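Lys-gingipain W83 (Porphyromonas gingivalis, PDB 6I9A) is a secreted cysteine proteinase that cleaves proteins preferentially after lysine and may act as a virulence factor in periodontal disease. Local coordinates at residues A[134-139]-A[363-368]. Numbering follows the deposited sequence.
Sequences DKVLMY and GSVMPY
The ring of Tyr139 carries Tyr368 over one face, offset toward the rim, with CE2 of Tyr368 3.6 Å above the plane; Pro367 CA, the carbonyl oxygen of Met366 and a water lie at its edge. The two side chains run antiparallel, ring planes inclined by 31°, and each hydroxyl ends at the other residue's backbone. Tyr368 OH donates to Tyr139 O over 2.8 Å, arriving 17° off the carbonyl plane. In return, Tyr139 OH accepts the amide hydrogen of Tyr368 N at 2.9 Å. The water bridges Tyr139 OH and Tyr368 O, donating to the carbonyl. A tyrosine can pack by its ring and bond by its hydroxyl at once; here both partners do so, and within the C25 peptidase region this reciprocal pair ties helix 126-141 to the loop that leaves edge strand 357-361 for the immunoglobulin-like domain. The chi1 of Tyr139 (-174°) sets CG opposite the backbone N and swings the ring out from the helix, carrying its hydroxyl to the loop. Beside this polar exchange the contact is apolar: Val365 CG1 approaches Tyr139 CE2 obliquely at 3.7 Å, while its CG2 meets Val136 CG1 at 4.0 Å. Tyr274 of strand 273-279 packs against Val136, Val365 and the Tyr139 ring.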
# COMPACT_ATOMS: atom_id res chain seq x y z
N ASP A 134 6.49 -12.25 5.97
CA ASP A 134 7.51 -12.92 5.13
C ASP A 134 7.35 -12.54 3.66
O ASP A 134 8.33 -12.42 2.90
CB ASP A 134 7.38 -14.42 5.30
CG ASP A 134 7.87 -14.91 6.65
OD1 ASP A 134 8.62 -14.17 7.35
OD2 ASP A 134 7.54 -16.06 7.01
N LYS A 135 6.10 -12.35 3.21
CA LYS A 135 5.88 -11.93 1.81
C LYS A 135 6.36 -10.51 1.59
O LYS A 135 6.99 -10.18 0.58
CB LYS A 135 4.40 -12.07 1.44
CG LYS A 135 3.99 -13.57 1.39
CD LYS A 135 2.53 -13.77 0.95
CE LYS A 135 1.58 -13.47 2.06
NZ LYS A 135 0.15 -13.71 1.63
N VAL A 136 6.04 -9.61 2.54
CA VAL A 136 6.52 -8.21 2.45
C VAL A 136 8.03 -8.15 2.40
O VAL A 136 8.59 -7.44 1.57
CB VAL A 136 5.98 -7.39 3.64
CG1 VAL A 136 6.64 -6.03 3.68
CG2 VAL A 136 4.46 -7.29 3.56
N LEU A 137 8.71 -8.91 3.27
CA LEU A 137 10.18 -8.87 3.34
C LEU A 137 10.79 -9.36 2.03
O LEU A 137 11.74 -8.76 1.52
CB LEU A 137 10.68 -9.74 4.52
CG LEU A 137 10.38 -9.21 5.92
CD1 LEU A 137 10.79 -10.20 6.99
CD2 LEU A 137 11.14 -7.90 6.14
N MET A 138 10.26 -10.47 1.48
CA MET A 138 10.83 -10.96 0.23
C MET A 138 10.63 -9.95 -0.88
O MET A 138 11.53 -9.68 -1.69
CB MET A 138 10.18 -12.29 -0.16
CG MET A 138 10.64 -12.72 -1.54
SD MET A 138 10.40 -14.45 -1.93
CE MET A 138 11.76 -15.16 -0.93
N TYR A 139 9.43 -9.32 -0.92
CA TYR A 139 9.16 -8.38 -1.98
C TYR A 139 10.02 -7.12 -1.87
O TYR A 139 10.67 -6.69 -2.84
CB TYR A 139 7.66 -8.00 -1.95
CG TYR A 139 7.25 -7.13 -3.12
CD1 TYR A 139 6.86 -7.70 -4.34
CD2 TYR A 139 7.27 -5.73 -3.02
CE1 TYR A 139 6.51 -6.92 -5.41
CE2 TYR A 139 6.90 -4.94 -4.10
CZ TYR A 139 6.49 -5.53 -5.27
OH TYR A 139 6.11 -4.75 -6.33
N GLY A 363 0.52 -1.38 3.50
CA GLY A 363 0.31 -0.22 2.65
C GLY A 363 1.53 0.66 2.43
O GLY A 363 1.56 1.52 1.54
N SER A 364 2.60 0.41 3.23
CA SER A 364 3.84 1.18 3.09
C SER A 364 4.79 0.64 2.04
O SER A 364 5.81 1.26 1.75
CB SER A 364 4.56 1.32 4.43
OG SER A 364 5.18 0.11 4.84
N VAL A 365 4.46 -0.51 1.43
CA VAL A 365 5.30 -1.06 0.34
C VAL A 365 5.23 -0.09 -0.83
O VAL A 365 4.16 0.48 -1.16
CB VAL A 365 4.77 -2.45 -0.07
CG1 VAL A 365 5.45 -2.95 -1.36
CG2 VAL A 365 4.97 -3.46 1.06
N MET A 366 6.34 0.06 -1.54
CA MET A 366 6.45 0.77 -2.79
C MET A 366 6.43 -0.26 -3.93
O MET A 366 7.45 -0.91 -4.18
CB MET A 366 7.74 1.61 -2.88
CG MET A 366 7.69 2.81 -1.99
SD MET A 366 8.88 4.01 -2.57
CE MET A 366 8.66 5.29 -1.34
N PRO A 367 5.32 -0.46 -4.62
CA PRO A 367 5.30 -1.50 -5.65
C PRO A 367 6.23 -1.14 -6.79
O PRO A 367 6.29 -0.00 -7.26
CB PRO A 367 3.83 -1.55 -6.12
CG PRO A 367 3.06 -0.94 -4.94
CD PRO A 367 3.99 0.16 -4.45
N TYR A 368 6.90 -2.18 -7.31
CA TYR A 368 7.68 -2.01 -8.54
C TYR A 368 6.71 -1.84 -9.73
O TYR A 368 5.51 -2.13 -9.64
CB TYR A 368 8.59 -3.27 -8.77
CG TYR A 368 9.43 -3.61 -7.56
CD1 TYR A 368 10.35 -2.70 -7.05
CD2 TYR A 368 9.31 -4.84 -6.94
CE1 TYR A 368 11.12 -3.01 -5.93
CE2 TYR A 368 10.07 -5.18 -5.82
CZ TYR A 368 10.95 -4.24 -5.30
OH TYR A 368 11.68 -4.48 -4.15
O HOH W 1 5.42 -4.81 -8.74